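Local coordinates for ORF10 (Moritella marina, PDB 6RIW), which is the ketosynthase-chain length factor part of a polyunsaturated fatty acid synthase and probably catalyses the condensation step that extends the acyl chain, at residues M1-V6 / K269-A274; A5-A10 / D277-Y282; A283-G288 / L447-P452; G287-N292 / E312-D317; S323-I328 / P430-V435. One frame throughout, in Å; residues are numbered along the deposited sequence.

All five contacts lie in the ketosynthase half of the chain, on strands, two helices and a connecting loop of its thiolase-like fold. Contacts 1 and 2 share strand 4-12, with centres about 10 Å apart. Both start at the N-terminal strand and close near residue 280, before contact 3 opens. Contacts 4 and 5 then follow one another within the span 283-452 of contact 3. Contacts 3 and 4 share strand 283-292, which pairs with strands 4-12 and 443-450. Contact 5 adds strand 327-329 beside strand 432-439, its centre about 9 Å from that of contact 3. Contacts 1 and 3 each give one backbone carbonyl to the same magnesium ion, so the N-terminus is tied to strand 283-292.

Contact 1: M1-V6 / K269-A274; sequences MENIAV and KRQSDA. With MG (magnesium ion), chain B.
One carboxylate oxygen, Glu-2 OE2, takes two hydrogen bonds from the same residue, Ser-272. Ser-272 OG lies 2.7 Å from Glu-2 OE2, on the syn lone pair of that carboxylate oxygen. The backbone N of Ser-272 is 3.1 Å from Glu-2 OE2 and meets it nearly along the C-O axis. Glu-2 reaches this place because its chain is fully extended, with CG anti to the backbone N (chi1 -176°). Ser-272 sits in the first turn of helix 271-277, so the helix end would probably favour the negative charge. The other oxygen, OE1, rests against Arg-270 CD and accepts a bond from a water.

Asn-3 and Gln-271 run alongside each other in the same direction, their amide planes 52° apart. Asn-3 ND2 donates to Gln-271 OE1 at 3.0 Å. The oxygen lies in the amide plane of Asn-3, but the donor stands above the carbonyl plane of Gln-271. Gln-271 N also binds Asn-3 O. Next comes a short antiparallel pairing, in which Ala-5 and Lys-269 exchange two backbone bonds. Ala-5 CB packs on Ala-274 CB at 3.7 Å.

Met-1 O binds the magnesium ion at 2.3 Å, and Lys-286 O is another ligand. Strand 4-12 runs between strand 259-270 and strand 283-292, while Ile-4 packs on helix 198-211 and Arg-270 reaches Asn-216 just beyond that helix.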
# COMPACT_ATOMS: atom_id res chain seq x y z
N MET A 1 21.36 -0.88 18.41
CA MET A 1 20.45 -1.45 19.41
C MET A 1 20.55 -2.98 19.44
O MET A 1 21.34 -3.57 18.69
CB MET A 1 19.01 -0.99 19.13
CG MET A 1 18.84 0.51 19.45
SD MET A 1 17.21 1.22 19.09
CE MET A 1 17.59 2.07 17.56
N GLU A 2 19.79 -3.61 20.33
CA GLU A 2 19.99 -5.03 20.63
C GLU A 2 19.85 -5.92 19.39
O GLU A 2 19.00 -5.70 18.53
CB GLU A 2 18.98 -5.48 21.69
CG GLU A 2 19.17 -6.90 22.12
CD GLU A 2 18.14 -7.34 23.12
OE1 GLU A 2 17.27 -6.51 23.48
OE2 GLU A 2 18.20 -8.52 23.55
N ASN A 3 20.71 -6.94 19.31
CA ASN A 3 20.56 -8.03 18.35
C ASN A 3 19.11 -8.53 18.28
O ASN A 3 18.49 -8.80 19.32
CB ASN A 3 21.44 -9.21 18.76
CG ASN A 3 22.91 -8.99 18.43
OD1 ASN A 3 23.27 -8.07 17.68
ND2 ASN A 3 23.76 -9.84 18.99
N ILE A 4 18.60 -8.67 17.06
CA ILE A 4 17.30 -9.29 16.81
C ILE A 4 17.54 -10.68 16.24
O ILE A 4 18.33 -10.84 15.30
CB ILE A 4 16.44 -8.44 15.86
CG1 ILE A 4 16.21 -7.05 16.47
CG2 ILE A 4 15.13 -9.15 15.56
CD1 ILE A 4 15.47 -7.08 17.83
N ALA A 5 16.88 -11.68 16.80
CA ALA A 5 16.97 -13.06 16.32
C ALA A 5 15.80 -13.35 15.40
O ALA A 5 14.66 -13.02 15.72
CB ALA A 5 16.96 -14.04 17.49
N VAL A 6 16.10 -13.95 14.24
CA VAL A 6 15.09 -14.56 13.38
C VAL A 6 14.84 -15.98 13.87
O VAL A 6 15.73 -16.83 13.82
CB VAL A 6 15.55 -14.56 11.92
CG1 VAL A 6 14.41 -15.08 11.01
CG2 VAL A 6 16.02 -13.17 11.51
N LYS A 269 12.42 -11.85 17.35
CA LYS A 269 12.43 -11.56 18.79
C LYS A 269 13.76 -10.91 19.15
O LYS A 269 14.76 -11.08 18.44
CB LYS A 269 12.24 -12.84 19.63
CG LYS A 269 10.81 -13.42 19.59
CD LYS A 269 10.77 -14.84 20.20
CE LYS A 269 11.01 -14.82 21.71
NZ LYS A 269 10.54 -16.09 22.36
N ARG A 270 13.77 -10.13 20.23
CA ARG A 270 15.03 -9.67 20.78
C ARG A 270 15.87 -10.90 21.15
O ARG A 270 15.35 -11.90 21.64
CB ARG A 270 14.79 -8.77 22.00
CG ARG A 270 14.08 -7.44 21.66
CD ARG A 270 13.75 -6.58 22.89
NE ARG A 270 12.83 -7.28 23.78
CZ ARG A 270 11.51 -7.13 23.77
NH1 ARG A 270 10.75 -7.85 24.59
NH2 ARG A 270 10.94 -6.28 22.93
N GLN A 271 17.17 -10.84 20.86
CA GLN A 271 18.02 -12.02 21.05
C GLN A 271 17.99 -12.50 22.50
O GLN A 271 17.97 -13.71 22.75
CB GLN A 271 19.46 -11.74 20.64
CG GLN A 271 20.32 -13.01 20.57
CD GLN A 271 21.80 -12.70 20.66
OE1 GLN A 271 22.17 -11.56 20.94
NE2 GLN A 271 22.64 -13.69 20.39
N SER A 272 17.95 -11.57 23.46
CA SER A 272 17.86 -11.95 24.87
C SER A 272 16.66 -12.86 25.13
O SER A 272 16.78 -13.87 25.84
CB SER A 272 17.76 -10.71 25.75
OG SER A 272 16.67 -9.90 25.35
N ASP A 273 15.50 -12.53 24.56
CA ASP A 273 14.31 -13.35 24.77
C ASP A 273 14.41 -14.67 24.01
O ASP A 273 13.96 -15.71 24.50
CB ASP A 273 13.05 -12.59 24.34
CG ASP A 273 12.80 -11.32 25.16
OD1 ASP A 273 13.42 -11.16 26.24
OD2 ASP A 273 11.98 -10.48 24.73
N ALA A 274 15.01 -14.65 22.82
CA ALA A 274 15.12 -15.87 22.03
C ALA A 274 16.04 -16.88 22.72
O ALA A 274 15.76 -18.08 22.71
CB ALA A 274 15.64 -15.57 20.62
MG MG B . 22.06 -4.09 16.53
O HOH W 1 16.56 -6.61 26.14
O HOH W 2 20.03 -5.26 15.99

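Contact 2: A5-A10 / D277-Y282; sequences AVVGIA and DGDHIY
Ile-9 lies over one face of the Tyr-282 ring. Its CG1 is 4.0 Å from the ring centroid and 12° off the normal, a CH-pi contact. Ile-9 CD1 bears on Tyr-282 CG at 3.8 Å. Over the opposite face stands His-280 CE1, a neighbour within the same segment. With CG beside the backbone N (chi1 -77°), the Tyr-282 ring is turned toward segment 5-10, which puts Ile-9 over a face and brings CE1 close to Gly-8 CA.

Two smaller carbon contacts continue the packing. Ala-5 CB meets three carbons of Ile-281, with CG1 at 4.0 Å. Val-7 CG1 touches Asp-279 CB at 3.8 Å.

Segment 5-10 lies on strand 4-12 of the ketosynthase domain. Val-7 and Gly-8 both face Val-267 in a classic beta bulge. Segment 277-282 is the loop that leads from helix 271-277 to strand 283-292. Gly-278 ends the helix in a Schellman motif, with positive phi.

The backbones are joined by one hydrogen bond, from Tyr-282 N to Val-6 O at 2.8 Å. Val-6 O also lies at the edge of the tyrosine ring. Val-7 CA makes a CA-H...O contact with His-280 O at 3.2 Å. A water accepts from His-280 N and lies within hydrogen-bonding distance of Val-7 O.

Farther out, Tyr-282 OH binds Asp-103. The Asp-279 carboxylate binds Tyr-106 and forms a salt bridge with Lys-269.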
# COMPACT_ATOMS: atom_id res chain seq x y z
N ALA A 5 16.88 -11.68 16.80
CA ALA A 5 16.97 -13.06 16.32
C ALA A 5 15.80 -13.35 15.40
O ALA A 5 14.66 -13.02 15.72
CB ALA A 5 16.96 -14.04 17.49
N VAL A 6 16.10 -13.95 14.24
CA VAL A 6 15.09 -14.56 13.38
C VAL A 6 14.84 -15.98 13.87
O VAL A 6 15.73 -16.83 13.82
CB VAL A 6 15.55 -14.56 11.92
CG1 VAL A 6 14.41 -15.08 11.01
CG2 VAL A 6 16.02 -13.17 11.51
N VAL A 7 13.62 -16.24 14.34
CA VAL A 7 13.31 -17.53 14.96
C VAL A 7 12.31 -18.35 14.17
O VAL A 7 11.97 -19.47 14.59
CB VAL A 7 12.84 -17.35 16.41
CG1 VAL A 7 13.91 -16.59 17.21
CG2 VAL A 7 11.49 -16.59 16.48
N GLY A 8 11.84 -17.85 13.03
CA GLY A 8 10.93 -18.61 12.20
C GLY A 8 10.90 -18.00 10.81
O GLY A 8 11.01 -16.78 10.69
N ILE A 9 10.78 -18.83 9.77
CA ILE A 9 10.79 -18.35 8.39
C ILE A 9 9.79 -19.16 7.59
O ILE A 9 9.63 -20.37 7.81
CB ILE A 9 12.19 -18.49 7.73
CG1 ILE A 9 13.27 -17.83 8.59
CG2 ILE A 9 12.19 -17.90 6.32
CD1 ILE A 9 14.63 -17.75 7.91
N ALA A 10 9.12 -18.50 6.63
CA ALA A 10 8.27 -19.22 5.70
C ALA A 10 8.28 -18.51 4.36
O ALA A 10 8.51 -17.29 4.27
CB ALA A 10 6.85 -19.37 6.23
N ASP A 277 14.21 -18.27 25.87
CA ASP A 277 13.09 -19.16 25.61
C ASP A 277 13.47 -20.40 24.82
O ASP A 277 12.60 -21.24 24.56
CB ASP A 277 11.97 -18.40 24.87
CG ASP A 277 11.40 -17.24 25.69
OD1 ASP A 277 11.47 -17.28 26.93
OD2 ASP A 277 10.88 -16.26 25.10
N GLY A 278 14.74 -20.54 24.42
CA GLY A 278 15.17 -21.75 23.73
C GLY A 278 14.73 -21.85 22.28
O GLY A 278 14.55 -22.96 21.77
N ASP A 279 14.55 -20.72 21.61
CA ASP A 279 14.13 -20.73 20.22
C ASP A 279 15.28 -21.15 19.31
O ASP A 279 16.45 -20.97 19.62
CB ASP A 279 13.62 -19.35 19.81
CG ASP A 279 12.48 -18.86 20.69
OD1 ASP A 279 11.59 -19.68 21.01
OD2 ASP A 279 12.46 -17.67 21.06
N HIS A 280 14.92 -21.69 18.15
CA HIS A 280 15.89 -21.90 17.09
C HIS A 280 16.18 -20.56 16.42
O HIS A 280 15.25 -19.88 15.96
CB HIS A 280 15.36 -22.90 16.06
CG HIS A 280 16.28 -23.10 14.91
ND1 HIS A 280 16.12 -22.46 13.70
CD2 HIS A 280 17.41 -23.85 14.78
CE1 HIS A 280 17.09 -22.81 12.88
NE2 HIS A 280 17.89 -23.65 13.51
N ILE A 281 17.45 -20.17 16.38
CA ILE A 281 17.85 -18.90 15.77
C ILE A 281 18.43 -19.19 14.39
O ILE A 281 19.43 -19.90 14.26
CB ILE A 281 18.86 -18.16 16.66
CG1 ILE A 281 18.21 -17.82 18.01
CG2 ILE A 281 19.36 -16.91 15.98
CD1 ILE A 281 19.16 -17.19 19.02
N TYR A 282 17.81 -18.63 13.34
CA TYR A 282 18.32 -18.78 11.99
C TYR A 282 19.47 -17.83 11.71
O TYR A 282 20.40 -18.16 10.96
CB TYR A 282 17.22 -18.51 10.96
CG TYR A 282 16.22 -19.61 10.78
CD1 TYR A 282 15.08 -19.67 11.56
CD2 TYR A 282 16.40 -20.58 9.81
CE1 TYR A 282 14.14 -20.65 11.39
CE2 TYR A 282 15.46 -21.58 9.62
CZ TYR A 282 14.34 -21.61 10.42
OH TYR A 282 13.40 -22.60 10.25
O HOH W 3 12.20 -21.00 17.09

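Contact 3: A283-G288 / L447-P452; sequences AIIKGG and LVLQQP. With MG (magnesium ion), chain B.
Lys-286 crosses over Gln-450 on its way out of the sheet. Its CB lies 3.5 Å from Val-448 O. CG and CD then pass the amide of Gln-450, and Lys-286 CD is 3.3 Å from Gln-450 OE1. CE is still near OE1, and the bends at chi2 (70°) and chi4 (47°) carry NZ on to Ala-318 O. The lysine thus meets Gln-450 through its methylenes, not its charge.

The two strands are antiparallel, and Ile-284 and Gln-450 form a hydrogen-bonded pair. Lys-286 and Gly-287 both face Val-448 in a classic beta bulge. Val-448 O takes a bond from Lys-286 N at 2.8 Å and a weak one from Gly-287 N. Val-448 N then binds Gly-287 O. On the other face, Ile-285 CG1 lies 3.8 Å from Leu-449 CD2, under helices 198-211 and 374-387.

Lys-286 O coordinates the magnesium ion at 2.2 Å. The water that completes part of the metal's shell lies within hydrogen-bonding distance of Ile-285 O. The bulge therefore joins strand pairing to metal binding: the N-H of Lys-286 serves the neighbouring strand, and its carbonyl serves the ion.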
# COMPACT_ATOMS: atom_id res chain seq x y z
N ALA A 283 19.39 -16.62 12.25
CA ALA A 283 20.39 -15.60 11.97
C ALA A 283 20.12 -14.45 12.92
O ALA A 283 19.07 -14.38 13.56
CB ALA A 283 20.34 -15.13 10.51
N ILE A 284 21.10 -13.56 13.01
CA ILE A 284 21.01 -12.35 13.82
C ILE A 284 20.92 -11.17 12.87
O ILE A 284 21.71 -11.04 11.93
CB ILE A 284 22.23 -12.21 14.75
CG1 ILE A 284 22.32 -13.39 15.75
CG2 ILE A 284 22.23 -10.83 15.43
CD1 ILE A 284 21.39 -13.32 16.95
N ILE A 285 19.93 -10.30 13.10
CA ILE A 285 19.88 -9.01 12.43
C ILE A 285 20.69 -8.06 13.30
O ILE A 285 20.29 -7.72 14.42
CB ILE A 285 18.44 -8.52 12.21
CG1 ILE A 285 17.66 -9.53 11.35
CG2 ILE A 285 18.46 -7.15 11.53
CD1 ILE A 285 16.17 -9.26 11.28
N LYS A 286 21.86 -7.66 12.80
CA LYS A 286 22.79 -6.86 13.57
C LYS A 286 22.43 -5.39 13.51
O LYS A 286 22.68 -4.64 14.47
CB LYS A 286 24.22 -7.07 13.06
CG LYS A 286 25.33 -6.62 14.01
CD LYS A 286 25.43 -7.52 15.25
CE LYS A 286 26.40 -6.93 16.28
NZ LYS A 286 26.13 -5.46 16.52
N GLY A 287 21.84 -4.96 12.40
CA GLY A 287 21.43 -3.59 12.25
C GLY A 287 20.95 -3.36 10.84
O GLY A 287 20.85 -4.29 10.04
N GLY A 288 20.65 -2.10 10.55
CA GLY A 288 20.26 -1.75 9.20
C GLY A 288 19.70 -0.35 9.19
O GLY A 288 19.64 0.33 10.22
N LEU A 447 20.19 -4.27 5.21
CA LEU A 447 20.20 -4.96 6.49
C LEU A 447 21.53 -5.69 6.64
O LEU A 447 22.04 -6.24 5.66
CB LEU A 447 19.05 -5.95 6.60
CG LEU A 447 17.64 -5.35 6.60
CD1 LEU A 447 16.61 -6.46 6.62
CD2 LEU A 447 17.48 -4.40 7.79
N VAL A 448 22.08 -5.66 7.85
CA VAL A 448 23.33 -6.34 8.17
C VAL A 448 22.99 -7.57 9.01
O VAL A 448 22.39 -7.44 10.09
CB VAL A 448 24.31 -5.41 8.90
CG1 VAL A 448 25.66 -6.11 9.10
CG2 VAL A 448 24.47 -4.13 8.12
N LEU A 449 23.33 -8.75 8.50
CA LEU A 449 22.99 -10.01 9.12
C LEU A 449 24.26 -10.77 9.50
O LEU A 449 25.28 -10.70 8.81
CB LEU A 449 22.16 -10.89 8.19
CG LEU A 449 21.06 -10.20 7.39
CD1 LEU A 449 20.44 -11.21 6.42
CD2 LEU A 449 20.03 -9.67 8.38
N GLN A 450 24.17 -11.54 10.59
CA GLN A 450 25.28 -12.37 11.03
C GLN A 450 24.79 -13.77 11.36
O GLN A 450 23.61 -13.99 11.63
CB GLN A 450 25.98 -11.74 12.24
CG GLN A 450 26.77 -10.49 11.88
CD GLN A 450 27.54 -9.91 13.07
OE1 GLN A 450 27.20 -10.15 14.23
NE2 GLN A 450 28.58 -9.14 12.77
N GLN A 451 25.73 -14.71 11.36
CA GLN A 451 25.40 -16.10 11.65
C GLN A 451 24.75 -16.20 13.03
O GLN A 451 24.98 -15.34 13.90
CB GLN A 451 26.66 -16.97 11.58
CG GLN A 451 27.75 -16.57 12.56
CD GLN A 451 29.00 -17.43 12.39
OE1 GLN A 451 30.04 -16.95 11.92
NE2 GLN A 451 28.89 -18.70 12.76
N PRO A 452 23.91 -17.21 13.25
CA PRO A 452 23.23 -17.32 14.54
C PRO A 452 24.21 -17.60 15.66
O PRO A 452 25.24 -18.25 15.46
CB PRO A 452 22.27 -18.50 14.34
CG PRO A 452 22.85 -19.27 13.21
CD PRO A 452 23.51 -18.27 12.32
MG MG B . 22.06 -4.09 16.53
O HOH W 2 20.03 -5.26 15.99

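Contact 4: G287-N292 / E312-D317; sequences GGALSN and ERAYAD
The guanidinium of Arg-313 meets Leu-290 O at its edge. Arg-313 NH1 donates to Leu-290 O at 3.2 Å. The oxygen lies in the guanidinium plane, and the donor lies in the carbonyl plane on a lone pair. Ser-291 CB approaches Arg-313 NH1 obliquely, at 3.4 Å. The carboxylate of Asp-317 is the second flat group. Its OD2 accepts from Gly-288 N at 2.9 Å, on the anti side and 30° out of the carboxylate plane. A chi1 of 178° swings the Asp-317 carboxylate away from its own backbone N and onto the strand. Asp-317 OD2 also comes within 3.1 Å of Gly-287 CA.

Helix 304-318 packs along strand 283-292 in this way, in the C-terminal part of the ketosynthase domain. The short segments run nearly antiparallel, with 150° between their directions and 5.8 Å between their axes. Gly-287 and Gly-288 have no side chains, and the helix comes close to the strand there. The CA atoms of Gly-288 and Ala-314 are 4.0 Å apart.

Between the two polar ends, Ala-289 CB presses on Arg-313 CB at 3.4 Å. The same methyl lies near Ala-314 N and Ala-314 CB.

Arg-313 NH2 binds Ser-656 OG in the second ketosynthase-like half, probably the chain length factor. Ser-291 OG binds Gly-306 O, earlier in helix 304-318.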
# COMPACT_ATOMS: atom_id res chain seq x y z
N GLY A 287 21.84 -4.96 12.40
CA GLY A 287 21.43 -3.59 12.25
C GLY A 287 20.95 -3.36 10.84
O GLY A 287 20.85 -4.29 10.04
N GLY A 288 20.65 -2.10 10.55
CA GLY A 288 20.26 -1.75 9.20
C GLY A 288 19.70 -0.35 9.19
O GLY A 288 19.64 0.33 10.22
N ALA A 289 19.28 0.08 8.00
CA ALA A 289 18.86 1.45 7.84
C ALA A 289 17.96 1.59 6.63
O ALA A 289 17.97 0.77 5.70
CB ALA A 289 20.04 2.41 7.69
N LEU A 290 17.22 2.69 6.63
CA LEU A 290 16.40 3.11 5.51
C LEU A 290 16.88 4.47 5.04
O LEU A 290 17.51 5.23 5.78
CB LEU A 290 14.93 3.17 5.91
CG LEU A 290 14.49 2.02 6.81
CD1 LEU A 290 13.15 2.36 7.50
CD2 LEU A 290 14.41 0.70 6.02
N SER A 291 16.59 4.78 3.79
CA SER A 291 16.86 6.12 3.27
C SER A 291 16.04 6.32 2.01
O SER A 291 15.60 5.36 1.37
CB SER A 291 18.35 6.31 2.98
OG SER A 291 18.69 5.80 1.69
N ASN A 292 15.86 7.58 1.66
CA ASN A 292 15.33 7.95 0.36
C ASN A 292 16.39 8.66 -0.46
O ASN A 292 17.23 9.37 0.10
CB ASN A 292 14.10 8.84 0.49
CG ASN A 292 13.34 8.87 -0.77
OD1 ASN A 292 13.52 9.77 -1.60
ND2 ASN A 292 12.50 7.86 -0.98
N GLU A 312 26.07 3.66 4.63
CA GLU A 312 26.70 4.34 5.76
C GLU A 312 25.83 4.23 7.00
O GLU A 312 26.31 3.83 8.07
CB GLU A 312 26.95 5.81 5.42
CG GLU A 312 27.98 6.00 4.32
CD GLU A 312 27.98 7.39 3.74
OE1 GLU A 312 27.04 8.17 4.03
OE2 GLU A 312 28.93 7.72 2.98
N ARG A 313 24.52 4.51 6.86
CA ARG A 313 23.61 4.46 8.00
C ARG A 313 23.47 3.05 8.55
O ARG A 313 23.31 2.88 9.76
CB ARG A 313 22.23 5.01 7.60
CG ARG A 313 22.20 6.50 7.34
CD ARG A 313 20.77 6.94 6.97
NE ARG A 313 20.62 8.39 6.88
CZ ARG A 313 19.57 8.98 6.32
NH1 ARG A 313 18.60 8.23 5.80
NH2 ARG A 313 19.49 10.30 6.26
N ALA A 314 23.55 2.03 7.69
CA ALA A 314 23.32 0.66 8.14
C ALA A 314 24.48 0.13 8.96
O ALA A 314 24.27 -0.51 10.00
CB ALA A 314 23.07 -0.27 6.94
N TYR A 315 25.71 0.34 8.49
CA TYR A 315 26.85 -0.20 9.24
C TYR A 315 27.10 0.60 10.51
O TYR A 315 27.53 0.03 11.52
CB TYR A 315 28.09 -0.28 8.33
CG TYR A 315 27.85 -1.42 7.37
CD1 TYR A 315 28.04 -2.74 7.78
CD2 TYR A 315 27.32 -1.19 6.10
CE1 TYR A 315 27.75 -3.80 6.94
CE2 TYR A 315 27.04 -2.24 5.25
CZ TYR A 315 27.25 -3.54 5.67
OH TYR A 315 26.95 -4.59 4.83
N ALA A 316 26.79 1.90 10.50
CA ALA A 316 26.76 2.64 11.76
C ALA A 316 25.72 2.08 12.71
O ALA A 316 25.98 1.90 13.91
CB ALA A 316 26.48 4.11 11.48
N ASP A 317 24.51 1.78 12.21
CA ASP A 317 23.47 1.25 13.09
C ASP A 317 23.87 -0.12 13.64
O ASP A 317 23.59 -0.42 14.80
CB ASP A 317 22.13 1.14 12.36
CG ASP A 317 21.04 0.55 13.24
OD1 ASP A 317 20.47 1.30 14.08
OD2 ASP A 317 20.73 -0.66 13.11

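Contact 5: S323-I328 / P430-V435; sequences STVDYI and PRTAGV
Thr-432, Gly-434 and Asp-326 bury the most surface in this parallel strand pairing, where strand 327-329 joins strand 432-439 of the ketosynthase domain. Thr-432 and Asp-326 grip each other by two bonds. Asp-326 N donates to Thr-432 O at 2.9 Å. In return, Thr-432 N donates to Asp-326 OD2 at 3.2 Å, so the carboxylate stands in for a backbone carbonyl. The donor meets OD2 on the anti side, 31° out of the carboxylate plane. Asp-326 CG lies beside its own backbone N (chi1 -54°), which swings OD2 across to the other segment. OD2 has further partners in Trp-419 and Lys-429, so its negative charge is probably well balanced.

Thr-432 CB packs against Thr-324 O at 3.7 Å.

Gly-434 carries on the ladder. Its N donates to Tyr-327 O at 2.9 Å, and its O receives a CA-H...O contact from Ile-328 CA. Val-325 CG1 lies 4.0 Å from Gly-434 N. Ile-328 and Val-325 pack on helix 336-350, while Ala-433 faces helix 374-387. At the start of the strand, Thr-432 OG1 donates to Pro-430 O at 2.8 Å, from above the carbonyl plane.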
# COMPACT_ATOMS: atom_id res chain seq x y z
N SER A 323 34.52 -3.69 6.59
CA SER A 323 35.58 -4.62 6.19
C SER A 323 35.21 -6.07 6.43
O SER A 323 35.79 -6.96 5.80
CB SER A 323 36.87 -4.34 6.98
OG SER A 323 37.15 -2.96 7.02
N THR A 324 34.28 -6.34 7.34
CA THR A 324 33.97 -7.70 7.75
C THR A 324 32.86 -8.35 6.92
O THR A 324 32.59 -9.54 7.10
CB THR A 324 33.60 -7.71 9.23
OG1 THR A 324 32.37 -6.99 9.42
CG2 THR A 324 34.70 -7.04 10.05
N VAL A 325 32.23 -7.61 6.00
CA VAL A 325 31.12 -8.15 5.22
C VAL A 325 31.65 -9.11 4.16
O VAL A 325 32.47 -8.74 3.32
CB VAL A 325 30.31 -7.03 4.57
CG1 VAL A 325 29.13 -7.63 3.82
CG2 VAL A 325 29.86 -6.05 5.61
N ASP A 326 31.13 -10.34 4.17
CA ASP A 326 31.61 -11.38 3.27
C ASP A 326 30.79 -11.52 2.00
O ASP A 326 31.33 -11.92 0.96
CB ASP A 326 31.61 -12.74 3.99
CG ASP A 326 32.38 -12.71 5.28
OD1 ASP A 326 33.55 -12.26 5.26
OD2 ASP A 326 31.83 -13.12 6.32
N TYR A 327 29.49 -11.22 2.06
CA TYR A 327 28.58 -11.50 0.97
C TYR A 327 27.47 -10.47 1.03
O TYR A 327 27.04 -10.10 2.12
CB TYR A 327 27.98 -12.92 1.06
CG TYR A 327 26.90 -13.16 0.04
CD1 TYR A 327 27.21 -13.42 -1.29
CD2 TYR A 327 25.55 -13.13 0.40
CE1 TYR A 327 26.23 -13.63 -2.23
CE2 TYR A 327 24.56 -13.35 -0.54
CZ TYR A 327 24.90 -13.60 -1.85
OH TYR A 327 23.91 -13.81 -2.80
N ILE A 328 27.01 -10.00 -0.13
CA ILE A 328 25.87 -9.09 -0.20
C ILE A 328 24.85 -9.66 -1.17
O ILE A 328 25.17 -9.93 -2.34
CB ILE A 328 26.27 -7.68 -0.64
CG1 ILE A 328 27.22 -7.06 0.38
CG2 ILE A 328 25.03 -6.81 -0.82
CD1 ILE A 328 27.89 -5.85 -0.14
N PRO A 430 32.45 -13.13 13.06
CA PRO A 430 31.19 -13.77 12.63
C PRO A 430 31.03 -13.68 11.11
O PRO A 430 31.39 -12.69 10.49
CB PRO A 430 30.10 -12.97 13.36
CG PRO A 430 30.82 -11.95 14.24
CD PRO A 430 32.21 -11.81 13.67
N ARG A 431 30.50 -14.76 10.52
CA ARG A 431 30.03 -14.68 9.15
C ARG A 431 29.01 -13.55 9.04
O ARG A 431 28.08 -13.47 9.84
CB ARG A 431 29.39 -16.00 8.72
CG ARG A 431 30.40 -17.12 8.45
CD ARG A 431 29.74 -18.29 7.76
NE ARG A 431 28.78 -18.94 8.64
CZ ARG A 431 28.78 -20.24 8.93
NH1 ARG A 431 29.70 -21.04 8.41
NH2 ARG A 431 27.86 -20.72 9.76
N THR A 432 29.20 -12.68 8.05
CA THR A 432 28.43 -11.45 7.95
C THR A 432 27.97 -11.22 6.51
O THR A 432 28.77 -11.32 5.58
CB THR A 432 29.26 -10.26 8.45
OG1 THR A 432 29.67 -10.53 9.80
CG2 THR A 432 28.44 -8.98 8.44
N ALA A 433 26.68 -10.90 6.35
CA ALA A 433 26.10 -10.65 5.04
C ALA A 433 25.31 -9.35 5.06
O ALA A 433 24.74 -8.97 6.09
CB ALA A 433 25.18 -11.81 4.61
N GLY A 434 25.27 -8.68 3.92
CA GLY A 434 24.38 -7.56 3.71
C GLY A 434 23.24 -7.97 2.80
O GLY A 434 23.38 -8.88 1.98
N VAL A 435 22.09 -7.32 2.94
CA VAL A 435 21.00 -7.45 1.98
C VAL A 435 20.54 -6.05 1.59
O VAL A 435 20.25 -5.23 2.47
CB VAL A 435 19.80 -8.26 2.54
CG1 VAL A 435 18.70 -8.37 1.47
CG2 VAL A 435 20.23 -9.63 3.00